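PDB 3AX6: phosphoribosylaminoimidazole carboxylase, ATPase subunit from Thermotoga maritima, which probably catalyses the ATP-dependent carboxylation of 5-aminoimidazole ribonucleotide with bicarbonate to N5-carboxyaminoimidazole ribonucleotide in purine biosynthesis. Local coordinates for residues V135-R140 with T166-F171; E170-E175 with F246-G251; K176-M181 with Y193-M198. One frame throughout, in Å; residues are numbered along the deposited sequence.

Contact 1: residues V135-R140 with T166-F171; sequences VVQKAR and TYLEEF. With ADP (adenosine-5'-diphosphate), chain E.
In the small antiparallel sheet of the ATP-grasp fold, Lys-138 and Glu-169 from adjacent strands reach the bound ADP together. The backbone pairs Val-136 with Glu-169 and Lys-138 with Tyr-167, by two bonds each, and sends all four side chains to the ADP side. With its chain stretched out (chi2 -177°), Lys-138 carries NZ past the Tyr-167 ring to the nucleotide, its CB 3.4 Å from Tyr-167 CE1. NZ gives hydrogen bonds to ADP N7 (3.0 Å) and ADP O1A (3.1 Å). It also meets a water that touches Tyr-167 OH, and forms a salt bridge with Glu-169 OE2 (3.1 Å) from above the carboxylate plane. That same OE2 accepts a hydrogen bond from ADP N6 (2.6 Å), while Glu-170 O takes a second. An alanine in place of Glu-169 is likely to leave N6 with one acceptor fewer and the Lys-138 ammonium without its carboxylate mate. Phe-171 lays a ring face over ADP C2, its edge meeting Val-136 CG2. On the other side of the sheet Gln-137 NE2 donates to Thr-166 OG1 (2.9 Å); its OE1 is held by Ile-162 N. This is consistent with one carboxylate oxygen linking adenine amino recognition to the lysine at the alpha-phosphate.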
# COMPACT_ATOMS: atom_id res chain seq x y z
N VAL A 135 38.15 -16.70 -16.66
CA VAL A 135 37.55 -17.26 -15.46
C VAL A 135 37.08 -16.11 -14.57
O VAL A 135 37.65 -15.02 -14.59
CB VAL A 135 38.54 -18.17 -14.69
CG1 VAL A 135 39.65 -17.34 -14.07
CG2 VAL A 135 37.80 -18.96 -13.64
N VAL A 136 36.03 -16.35 -13.80
CA VAL A 136 35.48 -15.31 -12.93
C VAL A 136 35.91 -15.47 -11.48
O VAL A 136 35.77 -16.54 -10.89
CB VAL A 136 33.94 -15.31 -12.99
CG1 VAL A 136 33.40 -14.10 -12.24
CG2 VAL A 136 33.48 -15.30 -14.43
N GLN A 137 36.44 -14.39 -10.91
CA GLN A 137 36.87 -14.37 -9.52
C GLN A 137 35.88 -13.54 -8.70
O GLN A 137 35.45 -12.47 -9.12
CB GLN A 137 38.28 -13.77 -9.39
CG GLN A 137 38.74 -13.65 -7.94
CD GLN A 137 40.03 -12.87 -7.77
OE1 GLN A 137 40.19 -11.78 -8.30
NE2 GLN A 137 40.96 -13.44 -7.00
N LYS A 138 35.52 -14.05 -7.53
CA LYS A 138 34.58 -13.37 -6.66
C LYS A 138 35.06 -13.34 -5.22
O LYS A 138 35.60 -14.33 -4.72
CB LYS A 138 33.22 -14.06 -6.71
CG LYS A 138 32.56 -14.03 -8.07
CD LYS A 138 31.19 -14.68 -8.03
CE LYS A 138 30.39 -14.32 -9.27
NZ LYS A 138 29.04 -14.91 -9.25
N ALA A 139 34.85 -12.22 -4.55
CA ALA A 139 35.24 -12.10 -3.15
C ALA A 139 34.30 -13.01 -2.36
O ALA A 139 33.13 -13.14 -2.71
CB ALA A 139 35.09 -10.66 -2.69
N ARG A 140 34.82 -13.65 -1.32
CA ARG A 140 33.99 -14.53 -0.50
C ARG A 140 32.98 -13.71 0.28
O ARG A 140 31.81 -14.07 0.37
CB ARG A 140 34.85 -15.33 0.48
CG ARG A 140 35.75 -16.34 -0.17
CD ARG A 140 36.43 -17.21 0.88
NE ARG A 140 35.46 -18.03 1.60
CZ ARG A 140 35.79 -19.02 2.43
NH1 ARG A 140 37.07 -19.31 2.64
NH2 ARG A 140 34.84 -19.73 3.03
N THR A 166 39.06 -15.17 -1.97
CA THR A 166 38.10 -15.18 -3.06
C THR A 166 37.98 -16.61 -3.53
O THR A 166 38.69 -17.49 -3.04
CB THR A 166 38.60 -14.35 -4.26
OG1 THR A 166 39.74 -14.99 -4.84
CG2 THR A 166 39.00 -12.94 -3.81
N TYR A 167 37.08 -16.85 -4.46
CA TYR A 167 36.92 -18.18 -5.03
C TYR A 167 36.75 -17.95 -6.52
O TYR A 167 36.56 -16.82 -6.96
CB TYR A 167 35.70 -18.91 -4.44
CG TYR A 167 34.34 -18.34 -4.80
CD1 TYR A 167 33.88 -17.16 -4.21
CD2 TYR A 167 33.52 -18.98 -5.72
CE1 TYR A 167 32.62 -16.63 -4.54
CE2 TYR A 167 32.26 -18.47 -6.05
CZ TYR A 167 31.82 -17.30 -5.46
OH TYR A 167 30.58 -16.80 -5.79
N LEU A 168 36.86 -19.01 -7.29
CA LEU A 168 36.74 -18.91 -8.73
C LEU A 168 35.53 -19.69 -9.22
O LEU A 168 35.07 -20.63 -8.57
CB LEU A 168 37.99 -19.49 -9.40
CG LEU A 168 39.16 -18.61 -9.84
CD1 LEU A 168 39.57 -17.65 -8.76
CD2 LEU A 168 40.31 -19.52 -10.22
N GLU A 169 35.00 -19.28 -10.37
CA GLU A 169 33.89 -20.01 -10.97
C GLU A 169 33.96 -19.84 -12.48
O GLU A 169 34.49 -18.84 -12.99
CB GLU A 169 32.53 -19.57 -10.41
CG GLU A 169 32.04 -18.17 -10.70
CD GLU A 169 30.66 -17.92 -10.09
OE1 GLU A 169 30.51 -18.12 -8.87
OE2 GLU A 169 29.73 -17.53 -10.82
N GLU A 170 33.46 -20.83 -13.20
CA GLU A 170 33.50 -20.82 -14.65
C GLU A 170 32.71 -19.66 -15.23
O GLU A 170 31.72 -19.22 -14.64
CB GLU A 170 32.95 -22.14 -15.20
CG GLU A 170 31.47 -22.35 -14.93
CD GLU A 170 30.94 -23.60 -15.59
OE1 GLU A 170 31.17 -23.76 -16.81
OE2 GLU A 170 30.30 -24.42 -14.90
N PHE A 171 33.15 -19.17 -16.38
CA PHE A 171 32.47 -18.07 -17.05
C PHE A 171 31.20 -18.60 -17.69
O PHE A 171 31.23 -19.55 -18.47
CB PHE A 171 33.36 -17.46 -18.13
CG PHE A 171 32.75 -16.25 -18.77
CD1 PHE A 171 32.79 -15.02 -18.13
CD2 PHE A 171 32.09 -16.35 -19.99
CE1 PHE A 171 32.18 -13.90 -18.69
CE2 PHE A 171 31.47 -15.24 -20.56
CZ PHE A 171 31.51 -14.01 -19.91
PB ADP E . 27.25 -8.70 -7.12
O1B ADP E . 25.78 -8.95 -7.24
O2B ADP E . 27.61 -7.31 -7.86
O3B ADP E . 27.65 -8.62 -5.49
PA ADP E . 27.39 -10.78 -8.96
O1A ADP E . 27.56 -12.22 -8.64
O2A ADP E . 25.80 -10.47 -9.08
O3A ADP E . 28.14 -9.91 -7.79
O5' ADP E . 28.16 -10.48 -10.36
C5' ADP E . 27.56 -9.34 -10.99
C4' ADP E . 27.42 -9.56 -12.50
O4' ADP E . 28.60 -10.25 -13.04
C3' ADP E . 26.20 -10.44 -12.83
O3' ADP E . 24.99 -9.68 -12.95
C2' ADP E . 26.63 -11.13 -14.13
O2' ADP E . 26.26 -10.35 -15.27
C1' ADP E . 28.15 -11.27 -13.98
N9 ADP E . 28.53 -12.63 -13.54
C8 ADP E . 28.47 -13.14 -12.26
N7 ADP E . 28.88 -14.38 -12.24
C5 ADP E . 29.22 -14.75 -13.49
C6 ADP E . 29.72 -15.94 -14.09
N6 ADP E . 29.94 -17.06 -13.32
N1 ADP E . 29.96 -15.96 -15.42
C2 ADP E . 29.75 -14.89 -16.18
N3 ADP E . 29.28 -13.75 -15.67
C4 ADP E . 29.01 -13.64 -14.35
O HOH W 1 28.04 -15.35 -6.67

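Contact 2: residues E170-E175 with F246-G251; sequences EFVEIE and FLTKQG. With ADP (adenosine-5'-diphosphate), chain E.
Ile-174 crosses from the adenine-binding linker to Phe-246, on strand 239-248 of the large antiparallel sheet of the ATP-grasp fold. Its CB starts away from strand 246-248, but CG1 lies anti to the carbonyl carbon (chi1 -59°) and turns back to within 4.0 Å of Phe-246 CG. Beyond it CD1 sits over the centre of the Phe-246 ring, 3.5 Å from the centroid and 12° off the normal, a CH-pi contact; the same methyl comes 3.7 Å from ADP O2'. Phe-246 turns its edge to ADP C8, so its face serves the isoleucine and its rim the base. Nearer the adenine, Val-172 N donates an almost straight hydrogen bond to ADP N1 (2.8 Å, 169°), and its CG1 presses tightly on the Thr-248 methyl. Two backbone bonds flank the Ile-174/Thr-248 non-hydrogen-bonded pair: Lys-249 N to Glu-173 O and Glu-175 N to Leu-247 O. The second strand then leaves through a type I turn, Thr-248 to Gly-251, and Thr-248 OG1 has its main partner in Glu-252. On the solvent-exposed flank, the aliphatic Lys-249 CD lies 3.4 Å from Glu-173 OE1.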
# COMPACT_ATOMS: atom_id res chain seq x y z
N GLU A 170 33.46 -20.83 -13.20
CA GLU A 170 33.50 -20.82 -14.65
C GLU A 170 32.71 -19.66 -15.23
O GLU A 170 31.72 -19.22 -14.64
CB GLU A 170 32.95 -22.14 -15.20
CG GLU A 170 31.47 -22.35 -14.93
CD GLU A 170 30.94 -23.60 -15.59
OE1 GLU A 170 31.17 -23.76 -16.81
OE2 GLU A 170 30.30 -24.42 -14.90
N PHE A 171 33.15 -19.17 -16.38
CA PHE A 171 32.47 -18.07 -17.05
C PHE A 171 31.20 -18.60 -17.69
O PHE A 171 31.23 -19.55 -18.47
CB PHE A 171 33.36 -17.46 -18.13
CG PHE A 171 32.75 -16.25 -18.77
CD1 PHE A 171 32.79 -15.02 -18.13
CD2 PHE A 171 32.09 -16.35 -19.99
CE1 PHE A 171 32.18 -13.90 -18.69
CE2 PHE A 171 31.47 -15.24 -20.56
CZ PHE A 171 31.51 -14.01 -19.91
N VAL A 172 30.08 -17.97 -17.36
CA VAL A 172 28.78 -18.36 -17.89
C VAL A 172 28.29 -17.40 -18.98
O VAL A 172 28.33 -16.18 -18.82
CB VAL A 172 27.72 -18.38 -16.74
CG1 VAL A 172 26.32 -18.50 -17.31
CG2 VAL A 172 28.01 -19.54 -15.79
N GLU A 173 27.85 -17.96 -20.10
CA GLU A 173 27.33 -17.14 -21.19
C GLU A 173 25.86 -16.90 -20.89
O GLU A 173 24.99 -17.71 -21.24
CB GLU A 173 27.48 -17.83 -22.55
CG GLU A 173 28.92 -18.20 -22.88
CD GLU A 173 29.12 -18.51 -24.36
OE1 GLU A 173 28.30 -19.26 -24.94
OE2 GLU A 173 30.11 -18.00 -24.93
N ILE A 174 25.59 -15.78 -20.23
CA ILE A 174 24.25 -15.39 -19.83
C ILE A 174 23.37 -14.91 -20.97
O ILE A 174 23.78 -14.06 -21.76
CB ILE A 174 24.31 -14.29 -18.73
CG1 ILE A 174 25.08 -14.82 -17.52
CG2 ILE A 174 22.90 -13.89 -18.30
CD1 ILE A 174 25.36 -13.77 -16.47
N GLU A 175 22.17 -15.46 -21.05
CA GLU A 175 21.20 -15.10 -22.08
C GLU A 175 20.30 -14.04 -21.44
O GLU A 175 20.03 -12.99 -22.02
CB GLU A 175 20.37 -16.32 -22.47
CG GLU A 175 20.10 -16.47 -23.95
CD GLU A 175 19.30 -15.33 -24.54
OE1 GLU A 175 18.18 -15.07 -24.04
OE2 GLU A 175 19.79 -14.70 -25.50
N PHE A 246 20.65 -17.33 -13.50
CA PHE A 246 21.12 -17.07 -14.85
C PHE A 246 20.48 -18.06 -15.81
O PHE A 246 20.40 -19.25 -15.51
CB PHE A 246 22.63 -17.26 -14.99
CG PHE A 246 23.46 -16.28 -14.22
CD1 PHE A 246 23.02 -14.97 -14.02
CD2 PHE A 246 24.71 -16.65 -13.75
CE1 PHE A 246 23.82 -14.05 -13.36
CE2 PHE A 246 25.52 -15.73 -13.08
CZ PHE A 246 25.07 -14.43 -12.89
N LEU A 247 20.02 -17.56 -16.95
CA LEU A 247 19.46 -18.41 -17.99
C LEU A 247 20.58 -18.36 -19.02
O LEU A 247 20.75 -17.33 -19.67
CB LEU A 247 18.18 -17.82 -18.60
CG LEU A 247 17.76 -18.46 -19.94
CD1 LEU A 247 17.50 -19.94 -19.74
CD2 LEU A 247 16.53 -17.78 -20.50
N THR A 248 21.36 -19.43 -19.13
CA THR A 248 22.48 -19.45 -20.07
C THR A 248 22.05 -19.54 -21.52
O THR A 248 20.89 -19.83 -21.81
CB THR A 248 23.47 -20.61 -19.81
OG1 THR A 248 22.85 -21.86 -20.12
CG2 THR A 248 23.93 -20.59 -18.36
N LYS A 249 23.01 -19.29 -22.40
CA LYS A 249 22.79 -19.34 -23.84
C LYS A 249 22.49 -20.78 -24.25
O LYS A 249 21.86 -21.03 -25.27
CB LYS A 249 24.05 -18.85 -24.56
CG LYS A 249 24.00 -18.92 -26.08
CD LYS A 249 25.40 -19.17 -26.66
CE LYS A 249 25.50 -18.87 -28.15
NZ LYS A 249 25.48 -17.40 -28.41
N GLN A 250 22.95 -21.72 -23.43
CA GLN A 250 22.74 -23.14 -23.71
C GLN A 250 21.54 -23.74 -22.98
O GLN A 250 21.49 -24.95 -22.74
CB GLN A 250 24.01 -23.93 -23.39
CG GLN A 250 25.23 -23.50 -24.20
CD GLN A 250 25.97 -22.34 -23.58
OE1 GLN A 250 26.80 -21.70 -24.22
NE2 GLN A 250 25.70 -22.08 -22.31
N GLY A 251 20.58 -22.89 -22.59
CA GLY A 251 19.37 -23.36 -21.93
C GLY A 251 19.40 -23.87 -20.50
O GLY A 251 18.48 -24.56 -20.09
PB ADP E . 27.25 -8.70 -7.12
O1B ADP E . 25.78 -8.95 -7.24
O2B ADP E . 27.61 -7.31 -7.86
O3B ADP E . 27.65 -8.62 -5.49
PA ADP E . 27.39 -10.78 -8.96
O1A ADP E . 27.56 -12.22 -8.64
O2A ADP E . 25.80 -10.47 -9.08
O3A ADP E . 28.14 -9.91 -7.79
O5' ADP E . 28.16 -10.48 -10.36
C5' ADP E . 27.56 -9.34 -10.99
C4' ADP E . 27.42 -9.56 -12.50
O4' ADP E . 28.60 -10.25 -13.04
C3' ADP E . 26.20 -10.44 -12.83
O3' ADP E . 24.99 -9.68 -12.95
C2' ADP E . 26.63 -11.13 -14.13
O2' ADP E . 26.26 -10.35 -15.27
C1' ADP E . 28.15 -11.27 -13.98
N9 ADP E . 28.53 -12.63 -13.54
C8 ADP E . 28.47 -13.14 -12.26
N7 ADP E . 28.88 -14.38 -12.24
C5 ADP E . 29.22 -14.75 -13.49
C6 ADP E . 29.72 -15.94 -14.09
N6 ADP E . 29.94 -17.06 -13.32
N1 ADP E . 29.96 -15.96 -15.42
C2 ADP E . 29.75 -14.89 -16.18
N3 ADP E . 29.28 -13.75 -15.67
C4 ADP E . 29.01 -13.64 -14.35

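Contact 3: residues K176-M181 with Y193-M198. With ADP (adenosine-5'-diphosphate), chain E.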
# COMPACT_ATOMS: atom_id res chain seq x y z
N LYS A 176 19.83 -14.35 -20.23
CA LYS A 176 18.97 -13.45 -19.46
C LYS A 176 19.27 -13.66 -17.98
O LYS A 176 19.70 -14.74 -17.58
CB LYS A 176 17.49 -13.77 -19.72
CG LYS A 176 17.04 -13.49 -21.13
CD LYS A 176 15.99 -12.41 -21.15
CE LYS A 176 15.66 -11.99 -22.57
NZ LYS A 176 14.54 -11.01 -22.61
N GLU A 177 19.05 -12.62 -17.18
CA GLU A 177 19.27 -12.74 -15.74
C GLU A 177 17.90 -12.67 -15.11
O GLU A 177 17.14 -11.72 -15.34
CB GLU A 177 20.21 -11.63 -15.24
CG GLU A 177 21.65 -11.87 -15.69
CD GLU A 177 22.66 -10.95 -15.02
OE1 GLU A 177 22.62 -10.84 -13.78
OE2 GLU A 177 23.51 -10.36 -15.74
N LEU A 178 17.57 -13.69 -14.32
CA LEU A 178 16.26 -13.80 -13.71
C LEU A 178 16.23 -13.75 -12.19
O LEU A 178 17.22 -14.04 -11.52
CB LEU A 178 15.60 -15.10 -14.18
CG LEU A 178 15.72 -15.40 -15.68
CD1 LEU A 178 15.29 -16.84 -15.95
CD2 LEU A 178 14.89 -14.43 -16.50
N ALA A 179 15.07 -13.39 -11.65
CA ALA A 179 14.88 -13.32 -10.21
C ALA A 179 13.49 -13.80 -9.82
O ALA A 179 12.52 -13.63 -10.57
CB ALA A 179 15.09 -11.89 -9.72
N VAL A 180 13.39 -14.42 -8.66
CA VAL A 180 12.10 -14.90 -8.18
C VAL A 180 12.04 -14.85 -6.66
O VAL A 180 12.95 -15.33 -5.98
CB VAL A 180 11.81 -16.34 -8.66
CG1 VAL A 180 12.99 -17.21 -8.35
CG2 VAL A 180 10.55 -16.89 -7.98
N MSE A 181 10.98 -14.25 -6.13
CA MSE A 181 10.78 -14.17 -4.70
C MSE A 181 10.06 -15.44 -4.27
O MSE A 181 9.13 -15.89 -4.93
CB MSE A 181 9.89 -12.97 -4.33
CG MSE A 181 10.36 -11.61 -4.85
SE MSE A 181 12.13 -11.13 -4.26
CE MSE A 181 11.84 -11.11 -2.35
N TYR A 193 6.56 -16.64 -6.24
CA TYR A 193 6.14 -15.53 -7.08
C TYR A 193 6.52 -15.77 -8.53
O TYR A 193 7.23 -16.71 -8.84
CB TYR A 193 6.77 -14.23 -6.59
CG TYR A 193 6.04 -13.64 -5.40
CD1 TYR A 193 4.91 -12.84 -5.56
CD2 TYR A 193 6.46 -13.93 -4.10
CE1 TYR A 193 4.22 -12.33 -4.46
CE2 TYR A 193 5.77 -13.44 -3.00
CZ TYR A 193 4.66 -12.64 -3.18
OH TYR A 193 3.99 -12.17 -2.08
N PRO A 194 6.02 -14.92 -9.43
CA PRO A 194 6.40 -15.13 -10.83
C PRO A 194 7.91 -14.86 -10.95
O PRO A 194 8.51 -14.21 -10.10
CB PRO A 194 5.58 -14.08 -11.57
CG PRO A 194 4.36 -13.93 -10.70
CD PRO A 194 4.94 -13.92 -9.32
N VAL A 195 8.53 -15.40 -11.99
CA VAL A 195 9.95 -15.15 -12.18
C VAL A 195 9.99 -13.83 -12.96
O VAL A 195 9.15 -13.60 -13.82
CB VAL A 195 10.64 -16.31 -12.97
CG1 VAL A 195 9.62 -17.24 -13.55
CG2 VAL A 195 11.53 -15.75 -14.06
N VAL A 196 10.94 -12.96 -12.62
CA VAL A 196 11.05 -11.69 -13.32
C VAL A 196 12.35 -11.57 -14.09
O VAL A 196 13.31 -12.31 -13.84
CB VAL A 196 10.90 -10.49 -12.36
CG1 VAL A 196 9.52 -10.50 -11.74
CG2 VAL A 196 11.98 -10.52 -11.29
N GLU A 197 12.37 -10.62 -15.02
CA GLU A 197 13.52 -10.39 -15.88
C GLU A 197 14.24 -9.09 -15.56
O GLU A 197 13.62 -8.04 -15.41
CB GLU A 197 13.04 -10.37 -17.34
CG GLU A 197 14.12 -10.17 -18.41
CD GLU A 197 13.53 -10.01 -19.82
OE1 GLU A 197 12.46 -10.60 -20.10
OE2 GLU A 197 14.13 -9.32 -20.65
N MSE A 198 15.57 -9.18 -15.44
CA MSE A 198 16.39 -8.00 -15.19
C MSE A 198 16.67 -7.41 -16.56
O MSE A 198 17.22 -8.08 -17.43
CB MSE A 198 17.72 -8.38 -14.53
CG MSE A 198 17.59 -9.14 -13.23
SE MSE A 198 16.46 -8.24 -11.95
CE MSE A 198 17.74 -6.97 -11.26
PB ADP E . 27.25 -8.70 -7.12
O1B ADP E . 25.78 -8.95 -7.24
O2B ADP E . 27.61 -7.31 -7.86
O3B ADP E . 27.65 -8.62 -5.49
PA ADP E . 27.39 -10.78 -8.96
O1A ADP E . 27.56 -12.22 -8.64
O2A ADP E . 25.80 -10.47 -9.08
O3A ADP E . 28.14 -9.91 -7.79
O5' ADP E . 28.16 -10.48 -10.36
C5' ADP E . 27.56 -9.34 -10.99
C4' ADP E . 27.42 -9.56 -12.50
O4' ADP E . 28.60 -10.25 -13.04
C3' ADP E . 26.20 -10.44 -12.83
O3' ADP E . 24.99 -9.68 -12.95
C2' ADP E . 26.63 -11.13 -14.13
O2' ADP E . 26.26 -10.35 -15.27
C1' ADP E . 28.15 -11.27 -13.98
N9 ADP E . 28.53 -12.63 -13.54
C8 ADP E . 28.47 -13.14 -12.26
N7 ADP E . 28.88 -14.38 -12.24
C5 ADP E . 29.22 -14.75 -13.49
C6 ADP E . 29.72 -15.94 -14.09
N6 ADP E . 29.94 -17.06 -13.32
N1 ADP E . 29.96 -15.96 -15.42
C2 ADP E . 29.75 -14.89 -16.18
N3 ADP E . 29.28 -13.75 -15.67
C4 ADP E . 29.01 -13.64 -14.35
O HOH W 2 18.63 -10.27 -18.35
O HOH W 3 9.38 -12.63 -8.30
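Strands 176-181 and 193-198 run antiparallel at 150° with their axes 4.6 Å apart, and Ala-179 and Val-196 form a hydrogen-bonded pair whose Val-196 N to Ala-179 O bond is short and nearly straight (2.7 Å, 174°). Met-198 N bonds to Glu-177 O and Tyr-193 N to Met-181 O; a water bridges Glu-177 N and Met-198 O, where the second direct bond of that pair would lie, and another links Met-181 N with Pro-194 O. A turn about the CB-CG bond of Lys-176 (chi2 -117°) brings NZ 2.6 Å from Glu-197 OE2, a salt bridge from above the carboxylate plane; Arg-215 is a second cationic partner of that oxygen. The strands are a beta hairpin of the large ATP-grasp sheet, and at its nucleotide end Glu-177 grips the ribose diol: OE1 accepts a hydrogen bond from ADP O3' and OE2 one from ADP O2', both 2.8 Å. Ala-179 CB touches Val-196 CG2 (3.7 Å), and Leu-178 CB meets Val-195 CG2 on the other face. At the far end Tyr-193 CD2 lies 3.6 Å from CB of selenomethionine Met-181, whose carbonyl oxygen sits at the ring edge; Tyr-193 OH bonds to Thr-275 O.

In the fold
From the N terminus, contact 1 comes first: it joins strand 135-139 to strand 166-170 and closes a loop that includes strand 149-152, one edge strand of the small sheet. The chain continues through Glu-170 and Phe-171, shared with contact 2, into the large sheet. Contact 3 follows as the hairpin of strands 174-184 and 190-198, and its whole loop falls within the longer excursion, with helix 218-235, that contact 2 closes when strand 239-248 returns. Contacts 2 and 3 use opposite edges of strand 174-184, with strand 239-248 on one and strand 190-198 on the other; they touch where Leu-247 N probably bonds to Lys-176 O. All three reach ADP, lying between the two sheets.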